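PDB 5EVJ: arsenite methyltransferase from Chlamydomonas reinhardtii, which probably catalyses the stepwise transfer of methyl groups from S-adenosyl-L-methionine to trivalent arsenic, giving mono-, di- and trimethylated arsenicals. Local coordinates for residues D164-N169 with R187-G192. The protein carries 15 engineered substitutions. Residues are numbered along the deposited sequence; the frame is centred on the assembly and turned at random.
Sequences DLVISN and RVLAPG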
# COMPACT_ATOMS: atom_id res chain seq x y z
N ASP A 164 -2.03 -3.98 -11.14
CA ASP A 164 -2.60 -4.81 -10.10
C ASP A 164 -2.39 -4.23 -8.71
O ASP A 164 -3.25 -4.43 -7.88
CB ASP A 164 -1.97 -6.18 -10.15
CG ASP A 164 -2.25 -6.86 -11.51
OD1 ASP A 164 -3.44 -7.08 -11.85
OD2 ASP A 164 -1.25 -7.15 -12.19
N LEU A 165 -1.27 -3.51 -8.49
CA LEU A 165 -0.91 -2.95 -7.21
C LEU A 165 -0.51 -1.56 -7.50
O LEU A 165 0.22 -1.29 -8.52
CB LEU A 165 0.35 -3.61 -6.57
CG LEU A 165 0.16 -4.89 -5.76
CD1 LEU A 165 -0.75 -4.67 -4.57
CD2 LEU A 165 -0.44 -6.03 -6.63
N VAL A 166 -0.87 -0.66 -6.57
CA VAL A 166 -0.31 0.68 -6.56
C VAL A 166 0.33 0.81 -5.22
O VAL A 166 -0.30 0.51 -4.22
CB VAL A 166 -1.38 1.80 -6.82
CG1 VAL A 166 -0.79 3.15 -6.62
CG2 VAL A 166 -1.88 1.73 -8.27
N ILE A 167 1.60 1.22 -5.18
CA ILE A 167 2.36 1.35 -3.93
C ILE A 167 3.00 2.74 -3.82
O ILE A 167 3.21 3.44 -4.85
CB ILE A 167 3.45 0.25 -3.69
CG1 ILE A 167 4.74 0.58 -4.46
CG2 ILE A 167 2.88 -1.18 -3.88
CD1 ILE A 167 5.78 -0.56 -4.49
N SER A 168 3.31 3.13 -2.57
CA SER A 168 3.77 4.46 -2.27
C SER A 168 4.44 4.47 -0.94
O SER A 168 4.09 3.70 -0.06
CB SER A 168 2.61 5.45 -2.21
OG SER A 168 3.09 6.77 -2.41
N ASN A 169 5.38 5.38 -0.74
CA ASN A 169 6.10 5.39 0.52
C ASN A 169 6.30 6.82 1.00
O ASN A 169 7.24 7.50 0.55
CB ASN A 169 7.39 4.62 0.35
CG ASN A 169 8.06 4.30 1.67
OD1 ASN A 169 7.76 4.93 2.69
ND2 ASN A 169 9.01 3.35 1.66
N ARG A 187 -8.37 4.58 -10.35
CA ARG A 187 -8.71 4.45 -11.77
C ARG A 187 -7.75 3.48 -12.45
O ARG A 187 -8.17 2.69 -13.26
CB ARG A 187 -8.67 5.83 -12.46
CG ARG A 187 -8.95 5.83 -13.98
CD ARG A 187 -8.73 7.24 -14.69
NE ARG A 187 -7.35 7.74 -14.52
CZ ARG A 187 -6.31 7.29 -15.22
NH1 ARG A 187 -5.08 7.76 -15.00
NH2 ARG A 187 -6.49 6.39 -16.18
N VAL A 188 -6.45 3.57 -12.14
CA VAL A 188 -5.50 2.70 -12.83
C VAL A 188 -5.44 1.23 -12.30
O VAL A 188 -4.81 0.36 -12.94
CB VAL A 188 -4.08 3.32 -12.84
CG1 VAL A 188 -4.07 4.77 -13.44
CG2 VAL A 188 -3.46 3.23 -11.46
N LEU A 189 -6.12 0.96 -11.18
CA LEU A 189 -6.21 -0.41 -10.64
C LEU A 189 -7.20 -1.24 -11.42
O LEU A 189 -8.32 -0.82 -11.74
CB LEU A 189 -6.63 -0.42 -9.13
CG LEU A 189 -5.49 -0.04 -8.17
CD1 LEU A 189 -6.01 0.23 -6.77
CD2 LEU A 189 -4.42 -1.15 -8.20
N ALA A 190 -6.79 -2.45 -11.70
CA ALA A 190 -7.69 -3.41 -12.25
C ALA A 190 -8.55 -3.99 -11.12
O ALA A 190 -8.17 -4.02 -9.99
CB ALA A 190 -6.87 -4.54 -12.87
N PRO A 191 -9.71 -4.51 -11.47
CA PRO A 191 -10.47 -5.21 -10.43
C PRO A 191 -9.65 -6.24 -9.66
O PRO A 191 -8.77 -6.93 -10.25
CB PRO A 191 -11.62 -5.87 -11.18
CG PRO A 191 -11.70 -5.11 -12.51
CD PRO A 191 -10.41 -4.38 -12.76
N GLY A 192 -9.91 -6.31 -8.35
CA GLY A 192 -9.21 -7.27 -7.47
C GLY A 192 -7.81 -6.80 -7.12
O GLY A 192 -7.07 -7.49 -6.37
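D164, whose backbone meets the side chain of L189, has its carboxylate OD2 hydrogen-bonded to the backbone N of R86, and its main chain is bonded to both R86 and E194. These bonds hold D164 between strands 86-90 and 193-202 of the Rossmann-like methyltransferase fold. The contact lies within one beta-alpha-beta crossover: the chain leaves strand 163-169, runs back along helix 178-188, and turns through 189-192 into the parallel strand 193-202. No hydrogen bond joins the two segments; methyl groups do the touching, against each other and against one peptide. L189 is the first residue past the helix, and its CD2 settles over the face of the peptide between D164 and L165. The methyl is 3.5 Å from D164 O and 3.9 Å from L165 N, nearly over D164 C at 3.7 Å. With CG beside the backbone N (chi1 -77°) and CD1 anti to CA (chi2 168°), CD2 is the branch turned to the peptide. V166 points into the same corner. Its CG2 touches L189 CD2 at 3.8 Å and, at the last turn of the helix, V188 CG2 at 3.9 Å, the two valines crossing at about a right angle. L88 backs both valines from the neighbouring strand. While L189 buries its side chain, its carbonyl accepts a bond from K275 NZ. At the partly exposed D164 end, D164 OD1 stands 4.4 Å from A190 CB.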